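Local coordinates for protein threonine phosphate decarboxylase-like enzyme (Sulfurospirillum multivorans, PDB 6OUX) that catalyses the PLP-dependent decarboxylation of L-serine O-phosphate to ethanolamine O-phosphate, a precursor in norcobamide biosynthesis, at residues L95-E100 with S225-F230; M114-E119 with R204-E209; S132-F137 with T173-N178; G184-L189 with S210-A215; I194-L199 with P234-V239. One frame throughout, in Å; residues are numbered along the deposited sequence.

Contact 1: residues L95-E100 with S225-F230; sequences LHVKPE and SSTVLF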
# COMPACT_ATOMS: atom_id res chain seq x y z
N LEU A 95 14.32 -4.89 16.33
CA LEU A 95 14.93 -3.56 16.27
C LEU A 95 15.50 -3.06 17.62
O LEU A 95 16.42 -2.23 17.60
CB LEU A 95 13.99 -2.53 15.69
CG LEU A 95 13.90 -2.27 14.19
CD1 LEU A 95 13.82 -3.50 13.32
CD2 LEU A 95 12.69 -1.40 13.91
N HIS A 96 14.95 -3.52 18.75
CA HIS A 96 15.40 -3.14 20.12
C HIS A 96 15.02 -1.71 20.35
O HIS A 96 15.84 -0.86 20.74
CB HIS A 96 16.92 -3.36 20.35
CG HIS A 96 17.34 -4.77 20.09
ND1 HIS A 96 18.33 -5.11 19.20
CD2 HIS A 96 16.81 -5.93 20.53
CE1 HIS A 96 18.43 -6.42 19.13
NE2 HIS A 96 17.52 -6.95 19.93
N VAL A 97 13.76 -1.45 20.08
CA VAL A 97 13.24 -0.12 20.19
C VAL A 97 11.83 -0.27 20.69
O VAL A 97 11.15 -1.23 20.38
CB VAL A 97 13.20 0.61 18.83
CG1 VAL A 97 12.66 1.99 18.99
CG2 VAL A 97 14.59 0.71 18.18
N LYS A 98 11.38 0.73 21.42
CA LYS A 98 10.03 0.86 21.85
C LYS A 98 9.04 0.74 20.67
O LYS A 98 9.19 1.44 19.69
CB LYS A 98 9.93 2.21 22.52
CG LYS A 98 8.54 2.70 22.90
CD LYS A 98 8.68 3.96 23.77
CE LYS A 98 7.37 4.68 23.96
NZ LYS A 98 6.40 3.69 24.47
N PRO A 99 8.01 -0.12 20.77
CA PRO A 99 7.09 -0.28 19.60
C PRO A 99 6.42 0.98 19.09
O PRO A 99 6.21 1.16 17.86
CB PRO A 99 5.99 -1.26 20.12
CG PRO A 99 6.27 -1.50 21.55
CD PRO A 99 7.66 -1.04 21.88
N GLU A 100 6.07 1.86 20.02
CA GLU A 100 5.35 3.10 19.67
C GLU A 100 6.28 4.10 18.94
O GLU A 100 5.83 5.10 18.46
CB GLU A 100 4.72 3.76 20.93
CG GLU A 100 3.71 2.92 21.79
CD GLU A 100 4.24 1.66 22.41
OE1 GLU A 100 5.46 1.59 22.81
OE2 GLU A 100 3.45 0.69 22.52
N SER A 225 23.93 -0.36 11.42
CA SER A 225 22.58 0.07 11.71
C SER A 225 22.61 1.50 12.23
O SER A 225 23.42 1.79 13.07
CB SER A 225 22.01 -0.77 12.83
OG SER A 225 20.74 -0.22 13.11
N SER A 226 21.71 2.35 11.76
CA SER A 226 21.58 3.76 12.24
C SER A 226 20.61 3.87 13.51
O SER A 226 20.29 4.99 13.98
CB SER A 226 21.04 4.66 11.09
OG SER A 226 21.72 4.55 9.86
N THR A 227 20.16 2.72 14.08
CA THR A 227 19.36 2.78 15.34
C THR A 227 20.10 3.47 16.50
O THR A 227 19.45 4.18 17.30
CB THR A 227 18.89 1.37 15.76
OG1 THR A 227 18.14 0.79 14.71
CG2 THR A 227 17.99 1.32 17.01
N VAL A 228 21.42 3.24 16.61
CA VAL A 228 22.29 3.97 17.55
C VAL A 228 22.09 5.48 17.46
O VAL A 228 22.01 6.16 18.47
CB VAL A 228 23.83 3.74 17.43
CG1 VAL A 228 24.26 2.40 17.93
CG2 VAL A 228 24.39 3.92 16.04
N LEU A 229 21.96 5.98 16.25
CA LEU A 229 21.70 7.42 16.04
C LEU A 229 20.33 7.86 16.48
O LEU A 229 20.17 8.94 17.14
CB LEU A 229 21.95 7.80 14.59
CG LEU A 229 23.24 7.32 14.00
CD1 LEU A 229 23.25 7.73 12.50
CD2 LEU A 229 24.49 7.84 14.72
N PHE A 230 19.32 7.05 16.18
CA PHE A 230 17.99 7.29 16.69
C PHE A 230 17.99 7.34 18.21
O PHE A 230 17.39 8.26 18.82
CB PHE A 230 17.02 6.19 16.22
CG PHE A 230 15.61 6.37 16.75
CD1 PHE A 230 14.88 7.42 16.35
CD2 PHE A 230 15.06 5.49 17.66
CE1 PHE A 230 13.59 7.60 16.78
CE2 PHE A 230 13.78 5.65 18.13
CZ PHE A 230 13.04 6.71 17.70
O HOH W 1 18.24 -1.81 15.14
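Thr227 and Val97 meet tip to tip, methyl against methyl, where the turn after helix 84-95 passes the start of helix 227-232. Walking along 225-230, Ser225 comes first and does its work within its own segment: its OG accepts the backbone N-H of Thr227 at 3.1 Å between Thr227 N and Ser225 OG, nearly straight at 170°, which makes an ST turn just ahead of the helix. Ser226 follows at the N-cap position, and its OG is hydrogen-bonded to Glu209, just past strand 204-208. Thr227 is the residue with two faces to the contact. With CG2 anti to the backbone N (OG1 at chi1 -58°), the methyl is sent across to Val97, CG2 to CG2 at 3.6 Å, and also lies 3.9 Å from Leu95 O. The hydroxyl takes the polar route: water 1 donates to Leu95 O at 3.1 Å and sits 2.6 Å from Thr227 OG1, bridging the two segments. One helical turn on, Phe230 brings its ring to the other branch of Val97, CE2 3.9 Å from Val97 CG1, at an oblique approach. Leu257 of strand 254-257 packs against Leu95, Thr227 and Phe230, so this strand of the large sheet backs the contact. No direct hydrogen bond joins the segments. The two methyls of Val97 divide the apolar work between Thr227 and Phe230, while the carbonyl left at the end of helix 84-95 is served through water, as befits a partly exposed, surface-level contact.

Contact 2: residues M114-E119 with R204-E209; sequences MLLQQE and RIIIDE
The large mixed sheet of this PLP-dependent enzyme of the aminotransferase class I and II family is covered here by helix 108-116, whose C-terminal part lies against the central strand 204-208. Ile206 is the one strand residue that carries the contact, and it reaches two leucines in succession. Its CD1 lies 4.0 Å from Leu115 CD1, and that same leucine methyl is 4.1 Å from Ile206 CG1, so the Leu115 branch rests along the outer part of the isoleucine chain instead of on a single atom. The two side chains point in opposing senses and overlap along their lengths. Ile206 CG1 stands beside the backbone N, anti to the carbonyl carbon (chi1 -67°), and the extended second torsion, 160°, carries CD1 on toward the helix. Leu116 leaves its backbone at a slant, yet its CD2 still comes to 4.2 Å from Ile206 CD1, giving that methyl a second neighbour. Beyond these leucines, Leu115 also touches Ile237, while Ile206 packs on Thr173 and Val239 from the flanking strands. The contact is wholly apolar, between buried side chains at ordinary van der Waals distances, and no hydrogen bond crosses it. What fixes the helix against the strand here is therefore the fit of branched aliphatic groups, with the polar backbone of 204-208 paired to its sheet neighbours.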
# COMPACT_ATOMS: atom_id res chain seq x y z
N MET A 114 5.35 11.51 3.09
CA MET A 114 4.41 11.80 4.23
C MET A 114 5.01 12.76 5.24
O MET A 114 4.38 13.75 5.60
CB MET A 114 3.92 10.51 4.89
CG MET A 114 3.14 10.62 6.22
SD MET A 114 2.95 9.06 7.14
CE MET A 114 4.53 9.08 8.00
N LEU A 115 6.27 12.55 5.64
CA LEU A 115 6.96 13.48 6.51
C LEU A 115 7.07 14.91 5.96
O LEU A 115 6.83 15.88 6.68
CB LEU A 115 8.36 12.94 6.86
CG LEU A 115 8.38 11.66 7.71
CD1 LEU A 115 9.81 11.14 7.84
CD2 LEU A 115 7.77 11.93 9.07
N LEU A 116 7.43 15.03 4.70
CA LEU A 116 7.70 16.34 4.14
C LEU A 116 6.41 17.11 3.83
O LEU A 116 6.46 18.34 3.70
CB LEU A 116 8.57 16.20 2.90
CG LEU A 116 10.01 15.72 3.08
CD1 LEU A 116 10.72 15.74 1.73
CD2 LEU A 116 10.86 16.51 4.05
N GLN A 117 5.29 16.42 3.72
CA GLN A 117 4.00 17.08 3.50
C GLN A 117 3.39 17.72 4.77
O GLN A 117 2.33 18.33 4.73
CB GLN A 117 2.97 16.06 2.99
CG GLN A 117 3.07 15.67 1.54
CD GLN A 117 2.12 14.49 1.21
OE1 GLN A 117 1.89 13.60 2.03
NE2 GLN A 117 1.55 14.52 0.02
N GLN A 118 3.99 17.52 5.91
CA GLN A 118 3.36 17.98 7.13
C GLN A 118 3.52 19.50 7.16
O GLN A 118 4.48 20.05 6.57
CB GLN A 118 3.98 17.31 8.37
CG GLN A 118 4.01 15.78 8.32
CD GLN A 118 2.62 15.12 8.27
OE1 GLN A 118 2.12 14.64 7.20
NE2 GLN A 118 1.99 15.08 9.42
N GLU A 119 2.61 20.20 7.83
CA GLU A 119 2.66 21.68 7.80
C GLU A 119 3.83 22.31 8.57
O GLU A 119 4.28 23.39 8.23
CB GLU A 119 1.31 22.30 8.16
CG GLU A 119 0.84 22.13 9.59
CD GLU A 119 -0.57 22.69 9.79
OE1 GLU A 119 -1.10 23.37 8.86
OE2 GLU A 119 -1.16 22.44 10.88
N ARG A 204 14.28 18.31 12.63
CA ARG A 204 14.10 16.98 12.05
C ARG A 204 15.25 16.67 11.14
O ARG A 204 15.45 17.39 10.16
CB ARG A 204 12.77 16.91 11.23
CG ARG A 204 11.48 16.86 12.09
CD ARG A 204 10.28 17.16 11.24
NE ARG A 204 10.29 18.55 10.88
CZ ARG A 204 9.87 19.53 11.71
NH1 ARG A 204 9.38 19.25 12.92
NH2 ARG A 204 9.94 20.80 11.33
N ILE A 205 15.99 15.59 11.46
CA ILE A 205 17.04 15.11 10.61
C ILE A 205 16.62 13.70 10.22
O ILE A 205 16.66 12.77 11.06
CB ILE A 205 18.43 15.11 11.31
CG1 ILE A 205 18.80 16.55 11.71
CG2 ILE A 205 19.42 14.44 10.36
CD1 ILE A 205 20.12 16.67 12.42
N ILE A 206 16.17 13.58 8.97
CA ILE A 206 15.65 12.37 8.39
C ILE A 206 16.77 11.66 7.71
O ILE A 206 17.46 12.24 6.87
CB ILE A 206 14.58 12.64 7.32
CG1 ILE A 206 13.34 13.24 8.00
CG2 ILE A 206 14.26 11.35 6.59
CD1 ILE A 206 12.44 13.98 7.05
N ILE A 207 17.00 10.42 8.11
CA ILE A 207 18.11 9.64 7.54
C ILE A 207 17.52 8.40 6.93
O ILE A 207 17.02 7.50 7.66
CB ILE A 207 19.16 9.23 8.61
CG1 ILE A 207 19.67 10.45 9.38
CG2 ILE A 207 20.28 8.50 7.93
CD1 ILE A 207 20.61 10.21 10.55
N ASP A 208 17.61 8.31 5.61
CA ASP A 208 17.23 7.13 4.84
C ASP A 208 18.42 6.15 4.75
O ASP A 208 19.39 6.37 3.98
CB ASP A 208 16.69 7.51 3.46
CG ASP A 208 16.25 6.32 2.64
OD1 ASP A 208 16.33 5.14 3.06
OD2 ASP A 208 15.82 6.59 1.51
N GLU A 209 18.36 5.11 5.56
CA GLU A 209 19.42 4.10 5.54
C GLU A 209 19.04 2.85 4.77
O GLU A 209 19.47 1.74 5.13
CB GLU A 209 19.81 3.73 6.99
CG GLU A 209 18.67 3.10 7.78
CD GLU A 209 19.14 2.36 9.01
OE1 GLU A 209 20.38 2.50 9.36
OE2 GLU A 209 18.27 1.70 9.65

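Contact 3: residues S132-F137 with T173-N178; sequences SSYYEF and TVVLIN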
# COMPACT_ATOMS: atom_id res chain seq x y z
N SER A 132 15.72 10.03 -5.90
CA SER A 132 14.33 10.47 -5.70
C SER A 132 14.18 11.97 -5.62
O SER A 132 15.01 12.64 -5.05
CB SER A 132 13.81 9.89 -4.41
OG SER A 132 14.02 8.52 -4.39
N SER A 133 13.15 12.52 -6.24
CA SER A 133 12.85 13.94 -6.10
C SER A 133 11.97 14.01 -4.89
O SER A 133 11.08 13.18 -4.69
CB SER A 133 12.11 14.53 -7.31
OG SER A 133 12.96 15.45 -7.97
N TYR A 134 12.26 14.98 -4.04
CA TYR A 134 11.45 15.15 -2.86
C TYR A 134 10.72 16.52 -2.95
O TYR A 134 9.72 16.70 -2.25
CB TYR A 134 12.33 15.01 -1.58
CG TYR A 134 13.15 13.69 -1.41
CD1 TYR A 134 12.57 12.54 -0.88
CD2 TYR A 134 14.50 13.62 -1.79
CE1 TYR A 134 13.30 11.36 -0.70
CE2 TYR A 134 15.25 12.44 -1.63
CZ TYR A 134 14.64 11.31 -1.09
OH TYR A 134 15.36 10.12 -0.95
N TYR A 135 11.19 17.45 -3.79
CA TYR A 135 10.59 18.79 -3.90
C TYR A 135 9.10 18.74 -4.24
O TYR A 135 8.41 19.64 -3.87
CB TYR A 135 11.35 19.74 -4.88
CG TYR A 135 10.98 19.47 -6.31
CD1 TYR A 135 11.60 18.41 -7.00
CD2 TYR A 135 10.00 20.19 -6.95
CE1 TYR A 135 11.25 18.11 -8.32
CE2 TYR A 135 9.64 19.89 -8.27
CZ TYR A 135 10.27 18.84 -8.94
OH TYR A 135 9.94 18.49 -10.22
N GLU A 136 8.58 17.71 -4.94
CA GLU A 136 7.14 17.69 -5.26
C GLU A 136 6.30 17.37 -4.06
O GLU A 136 5.09 17.51 -4.11
CB GLU A 136 6.73 16.70 -6.37
CG GLU A 136 7.63 16.60 -7.58
CD GLU A 136 8.54 15.42 -7.44
OE1 GLU A 136 9.21 15.37 -6.37
OE2 GLU A 136 8.53 14.53 -8.33
N PHE A 137 6.90 16.96 -2.95
CA PHE A 137 6.06 16.55 -1.85
C PHE A 137 5.93 17.54 -0.70
O PHE A 137 5.08 17.36 0.18
CB PHE A 137 6.49 15.14 -1.49
CG PHE A 137 6.25 14.18 -2.62
CD1 PHE A 137 4.97 13.64 -2.82
CD2 PHE A 137 7.25 13.90 -3.54
CE1 PHE A 137 4.72 12.79 -3.88
CE2 PHE A 137 7.00 13.04 -4.60
CZ PHE A 137 5.73 12.48 -4.77
N THR A 173 14.00 21.06 8.47
CA THR A 173 14.03 19.61 8.14
C THR A 173 15.19 19.40 7.17
O THR A 173 15.42 20.20 6.23
CB THR A 173 12.72 19.17 7.48
OG1 THR A 173 11.62 19.53 8.33
CG2 THR A 173 12.67 17.61 7.21
N VAL A 174 15.97 18.37 7.43
CA VAL A 174 17.00 17.93 6.51
C VAL A 174 16.74 16.45 6.12
O VAL A 174 16.19 15.68 6.92
CB VAL A 174 18.32 18.08 7.28
CG1 VAL A 174 19.41 17.19 6.82
CG2 VAL A 174 18.71 19.59 7.36
N VAL A 175 17.06 16.10 4.86
CA VAL A 175 17.05 14.66 4.37
C VAL A 175 18.46 14.21 3.97
O VAL A 175 19.08 14.85 3.14
CB VAL A 175 16.13 14.46 3.20
CG1 VAL A 175 16.06 12.96 2.77
CG2 VAL A 175 14.75 14.99 3.49
N LEU A 176 18.98 13.16 4.64
CA LEU A 176 20.24 12.56 4.30
C LEU A 176 19.93 11.10 3.87
O LEU A 176 19.05 10.41 4.43
CB LEU A 176 21.22 12.56 5.46
CG LEU A 176 21.61 13.93 6.09
CD1 LEU A 176 22.49 13.80 7.31
CD2 LEU A 176 22.34 14.78 5.06
N ILE A 177 20.55 10.68 2.80
CA ILE A 177 20.41 9.32 2.31
C ILE A 177 21.79 8.66 2.53
O ILE A 177 22.78 9.12 1.94
CB ILE A 177 20.06 9.28 0.86
CG1 ILE A 177 18.95 10.28 0.50
CG2 ILE A 177 19.67 7.83 0.42
CD1 ILE A 177 17.63 10.06 1.16
N ASN A 178 21.90 7.61 3.33
CA ASN A 178 23.21 7.10 3.71
C ASN A 178 23.15 5.57 3.83
O ASN A 178 22.50 5.07 4.73
CB ASN A 178 23.69 7.74 5.00
CG ASN A 178 25.14 7.51 5.24
OD1 ASN A 178 25.96 7.65 4.31
ND2 ASN A 178 25.48 7.11 6.44
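Tyr134 pushes its ring toward strand 173-177, and its outer end is where the packing is tight. The phenolic OH comes to 3.1 Å from Ile177 CD1, a close approach for an oxygen and a methyl carbon, and the ring carbon CZ lies 3.9 Å from the same CD1. Ile177 meets the ring obliquely; its CG1 is beside the backbone N, and chi2 of -63° turns CD1 to the phenol end. The looser part lies two residues back along the strand, where Val175 CG1 sits over one face of the ring at 4.4 Å from Tyr134 CZ. Ser132 CB also covers a face, 3.7 Å above the ring plane but displaced toward the rim. The solvent side belongs to the rest of the loop: Tyr135 and Glu136 are exposed and stay clear of the strand, while Tyr134 O accepts the N-H of Phe137 at 2.9 Å from Phe137 N, closing a turn; from this segment it is Tyr134 that reaches the strand. Ile177 stands about 4 Å, side chain to side chain, from Asn181, a binding residue for O-phospho-L-serine, so the inner end of this packing probably borders the substrate site. Around it, Tyr134 is bounded by Ile112 and Leu116 of helix 108-116 and by Leu126 of strand 123-128, which also touches Val175; the ring thus fills the angle between that helix and two adjacent parallel strands.

Contact 4: residues G184-L189 with S210-A215; sequences GAYLSL and SFIHFA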
# COMPACT_ATOMS: atom_id res chain seq x y z
N GLY A 184 26.13 5.83 -4.27
CA GLY A 184 26.40 4.78 -3.26
C GLY A 184 27.35 5.11 -2.16
O GLY A 184 27.67 4.26 -1.37
N ALA A 185 27.87 6.33 -2.12
CA ALA A 185 28.87 6.65 -1.15
C ALA A 185 28.22 6.69 0.26
O ALA A 185 27.05 7.03 0.40
CB ALA A 185 29.52 7.95 -1.47
N TYR A 186 29.02 6.31 1.25
CA TYR A 186 28.61 6.06 2.63
C TYR A 186 29.48 6.89 3.61
O TYR A 186 30.68 6.87 3.54
CB TYR A 186 28.75 4.57 2.98
CG TYR A 186 28.56 4.24 4.45
CD1 TYR A 186 27.31 4.31 5.06
CD2 TYR A 186 29.65 3.87 5.23
CE1 TYR A 186 27.15 4.02 6.38
CE2 TYR A 186 29.49 3.52 6.56
CZ TYR A 186 28.22 3.59 7.10
OH TYR A 186 28.09 3.33 8.39
N LEU A 187 28.82 7.59 4.51
CA LEU A 187 29.45 8.33 5.61
C LEU A 187 29.50 7.45 6.84
O LEU A 187 28.44 6.94 7.28
CB LEU A 187 28.59 9.55 5.95
CG LEU A 187 29.26 10.59 6.86
CD1 LEU A 187 30.45 11.22 6.13
CD2 LEU A 187 28.27 11.65 7.25
N SER A 188 30.70 7.28 7.41
CA SER A 188 30.90 6.44 8.62
C SER A 188 30.04 6.83 9.81
O SER A 188 29.62 7.99 9.93
CB SER A 188 32.37 6.51 9.11
OG SER A 188 32.69 7.84 9.46
N LEU A 189 29.83 5.88 10.71
CA LEU A 189 29.11 6.16 11.94
C LEU A 189 29.89 7.23 12.71
O LEU A 189 29.32 8.17 13.25
CB LEU A 189 28.95 4.90 12.81
CG LEU A 189 27.73 4.05 12.47
CD1 LEU A 189 27.73 2.67 13.15
CD2 LEU A 189 26.44 4.81 12.80
N SER A 210 18.25 3.02 3.75
CA SER A 210 17.70 1.87 2.99
C SER A 210 18.78 0.93 2.42
O SER A 210 18.54 -0.27 2.18
CB SER A 210 16.75 2.35 1.86
OG SER A 210 15.50 2.84 2.36
N PHE A 211 19.95 1.49 2.12
CA PHE A 211 21.09 0.68 1.61
C PHE A 211 22.18 0.29 2.59
O PHE A 211 23.26 -0.20 2.17
CB PHE A 211 21.69 1.42 0.39
CG PHE A 211 20.65 1.75 -0.63
CD1 PHE A 211 20.02 0.74 -1.31
CD2 PHE A 211 20.20 3.04 -0.82
CE1 PHE A 211 19.02 1.00 -2.22
CE2 PHE A 211 19.17 3.30 -1.69
CZ PHE A 211 18.59 2.28 -2.40
N ILE A 212 21.97 0.52 3.89
CA ILE A 212 23.06 0.43 4.86
C ILE A 212 23.50 -1.03 5.11
O ILE A 212 24.62 -1.29 5.50
CB ILE A 212 22.72 1.12 6.21
CG1 ILE A 212 24.03 1.47 6.97
CG2 ILE A 212 21.74 0.31 7.03
CD1 ILE A 212 23.85 2.38 8.15
N HIS A 213 22.64 -1.97 4.80
CA HIS A 213 22.98 -3.42 4.93
C HIS A 213 24.09 -3.84 3.94
O HIS A 213 24.70 -4.88 4.10
CB HIS A 213 21.74 -4.29 4.60
CG HIS A 213 20.86 -4.58 5.75
ND1 HIS A 213 20.77 -3.77 6.88
CD2 HIS A 213 19.93 -5.56 5.92
CE1 HIS A 213 19.84 -4.27 7.68
NE2 HIS A 213 19.34 -5.36 7.13
N PHE A 214 24.36 -3.05 2.91
CA PHE A 214 25.42 -3.27 1.92
C PHE A 214 26.72 -2.62 2.25
O PHE A 214 27.70 -2.94 1.62
CB PHE A 214 24.93 -2.89 0.51
CG PHE A 214 23.60 -3.48 0.20
CD1 PHE A 214 23.45 -4.87 0.16
CD2 PHE A 214 22.48 -2.71 0.08
CE1 PHE A 214 22.21 -5.43 -0.06
CE2 PHE A 214 21.22 -3.27 -0.15
CZ PHE A 214 21.10 -4.64 -0.19
N ALA A 215 26.77 -1.81 3.30
CA ALA A 215 28.01 -1.10 3.68
C ALA A 215 28.75 -1.88 4.78
O ALA A 215 28.21 -2.79 5.47
CB ALA A 215 27.70 0.32 4.16
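Tyr186 and Ile212 both set their leading branch away from the backbone N: the tyrosine CG at chi1 171° and the isoleucine CG1 at -159°, which leaves Ile212 CG2 in the crowded position between N and the carbonyl carbon. From there the ring of Tyr186 is laid flat beneath Ala215. The alanine CB stands 4.0 Å from the ring centroid and 9° off the ring normal, a CH-pi contact almost squarely over the centre. The opposite face is crossed by the backbone of its own segment, Ser188 N lying 4.0 Å above the plane and toward the rim. Ile212 comes in obliquely with two carbons at once, CG1 and CD1 each 4.1 Å from Tyr186 CE1. The phenol OH is hydrogen-bonded to Glu217, whose carboxylate also takes the N-H of Leu189, so the ring is gripped at its polar end as well as on its faces. A leucine here would probably leave Ala215 without its aromatic face and Glu217 without the hydroxyl, and so disturb the join between the two segments. Both come from connections that follow parallel strands: 184-189 leads from strand 173-177 into helix 189-198, which Ser188 caps with a bond from Lys191 N to its OG, and 210-215, with a 3-10 turn at 212-214, follows strand 204-208. Leu189 packs on Val228 and Leu229 of helix 227-232.

Contact 5: residues I194-L199 with P234-V239; sequences ILLKRL and PNVIIV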
# COMPACT_ATOMS: atom_id res chain seq x y z
N ILE A 194 29.58 13.14 14.67
CA ILE A 194 30.08 14.54 14.59
C ILE A 194 29.09 15.47 13.94
O ILE A 194 28.72 16.50 14.51
CB ILE A 194 31.43 14.61 13.85
CG1 ILE A 194 32.47 13.84 14.65
CG2 ILE A 194 31.89 16.06 13.65
CD1 ILE A 194 33.64 13.45 13.79
N LEU A 195 28.58 15.08 12.78
CA LEU A 195 27.55 15.87 12.08
C LEU A 195 26.34 16.09 12.95
O LEU A 195 25.88 17.25 13.13
CB LEU A 195 27.19 15.21 10.74
CG LEU A 195 26.08 15.83 9.87
CD1 LEU A 195 26.27 15.44 8.41
CD2 LEU A 195 24.65 15.48 10.33
N LEU A 196 25.81 14.98 13.53
CA LEU A 196 24.56 15.08 14.32
C LEU A 196 24.71 15.85 15.64
O LEU A 196 23.80 16.55 16.08
CB LEU A 196 23.97 13.68 14.65
CG LEU A 196 23.49 12.89 13.44
CD1 LEU A 196 23.12 11.49 13.85
CD2 LEU A 196 22.33 13.60 12.75
N LYS A 197 25.85 15.75 16.26
CA LYS A 197 26.09 16.60 17.41
C LYS A 197 25.98 18.11 17.05
O LYS A 197 25.31 18.88 17.76
CB LYS A 197 27.45 16.31 18.01
CG LYS A 197 27.47 14.98 18.71
CD LYS A 197 28.88 14.67 19.22
CE LYS A 197 28.82 13.87 20.53
NZ LYS A 197 27.88 12.70 20.44
N ARG A 198 26.65 18.49 15.98
CA ARG A 198 26.66 19.88 15.49
C ARG A 198 25.30 20.36 15.01
O ARG A 198 25.00 21.58 15.07
CB ARG A 198 27.70 20.01 14.38
CG ARG A 198 27.81 21.35 13.70
CD ARG A 198 29.15 21.53 12.98
NE ARG A 198 29.21 22.83 12.33
CZ ARG A 198 30.15 23.22 11.47
NH1 ARG A 198 31.16 22.42 11.11
NH2 ARG A 198 30.03 24.41 10.91
N LEU A 199 24.49 19.44 14.48
CA LEU A 199 23.15 19.81 13.98
C LEU A 199 22.01 19.54 14.93
O LEU A 199 20.86 19.42 14.52
CB LEU A 199 22.91 19.16 12.63
CG LEU A 199 23.94 19.60 11.58
CD1 LEU A 199 23.57 18.98 10.24
CD2 LEU A 199 24.03 21.13 11.40
N PRO A 234 17.77 13.22 19.77
CA PRO A 234 16.30 13.34 19.77
C PRO A 234 15.66 13.98 18.54
O PRO A 234 14.45 13.91 18.39
CB PRO A 234 16.02 14.21 21.02
CG PRO A 234 17.27 14.94 21.24
CD PRO A 234 18.38 14.01 20.83
N ASN A 235 16.46 14.56 17.65
CA ASN A 235 15.94 15.11 16.41
C ASN A 235 16.04 14.16 15.20
O ASN A 235 15.70 14.56 14.10
CB ASN A 235 16.59 16.45 16.05
CG ASN A 235 18.04 16.33 15.77
OD1 ASN A 235 18.68 15.32 16.12
ND2 ASN A 235 18.62 17.41 15.29
N VAL A 236 16.56 12.95 15.40
CA VAL A 236 16.70 12.00 14.31
C VAL A 236 15.43 11.20 14.03
O VAL A 236 14.80 10.61 14.94
CB VAL A 236 17.92 11.12 14.54
CG1 VAL A 236 17.97 9.89 13.61
CG2 VAL A 236 19.17 11.97 14.34
N ILE A 237 15.17 11.07 12.73
CA ILE A 237 14.21 10.13 12.18
C ILE A 237 14.93 9.20 11.23
O ILE A 237 15.64 9.66 10.31
CB ILE A 237 13.09 10.85 11.45
CG1 ILE A 237 12.25 11.64 12.43
CG2 ILE A 237 12.18 9.88 10.72
CD1 ILE A 237 11.42 12.74 11.84
N ILE A 238 14.82 7.90 11.51
CA ILE A 238 15.42 6.89 10.64
C ILE A 238 14.35 6.34 9.73
O ILE A 238 13.25 5.98 10.16
CB ILE A 238 16.05 5.73 11.46
CG1 ILE A 238 17.11 6.24 12.43
CG2 ILE A 238 16.62 4.65 10.54
CD1 ILE A 238 18.30 6.94 11.77
N VAL A 239 14.67 6.24 8.44
CA VAL A 239 13.75 5.60 7.53
C VAL A 239 14.49 4.50 6.76
O VAL A 239 15.64 4.70 6.38
CB VAL A 239 13.19 6.64 6.49
CG1 VAL A 239 12.23 5.95 5.58
CG2 VAL A 239 12.48 7.78 7.14
O HOH W 2 21.27 15.92 16.37
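This is helix-on-sheet packing with a polar seam at the helix end: the last turn of helix 189-198 lies against the start of strand 236-241. The apolar half is Leu196 on Val236, whose side chains cross at about a right angle. Val236 CG2 fits into the fork of the leucine, 3.9 Å from Leu196 CD2 and 4.0 Å from Leu196 CD1. The polar half belongs to Asn235, just ahead of the strand. Its CG is held between the backbone N and the carbonyl carbon (chi1 64°), turning the amide to the helix terminus. Water 2 donates both to Leu196 O at 2.6 Å and to Asn235 OD1 at 2.7 Å, so one molecule serves two buried acceptors. On the amide's other side, Asn235 ND2 gives a weak bond to Leu199 O, 3.1 Å long and bent to 124°; the same nitrogen has its stronger partner in the carbonyl of Val202. Leu196 and Leu199 rest on Ile205 of strand 204-208, which pairs in parallel with 236-241. A helix joining parallel strands 173-177 and 204-208, packed on one face of the sheet and reaching the next strand, is a beta-alpha-beta crossover, as in the large domain of fold-type I PLP enzymes.

Contacts 2, 3 and 5 lie on the seven-stranded sheet, and contact 1 flanks it. Contacts 2 and 3 have centres 8 Å apart and use the neighbouring strands 173-177 and 204-208. Contact 5 adds the next strand, 236-241. Between the centres of contacts 2 and 5 it is about 12 Å. Helix 108-116 covers one face of the sheet and helix 189-198 the other. Along the chain, contacts 2, 3 and 4 are all nested inside the loop closed by contact 1, whereas contacts 1 and 5 interlock. Contact 3 comes nearest the substrate-binding Asn181. Contact 4, about 17 Å from contact 3 between centres, ties the connections beyond the strand ends.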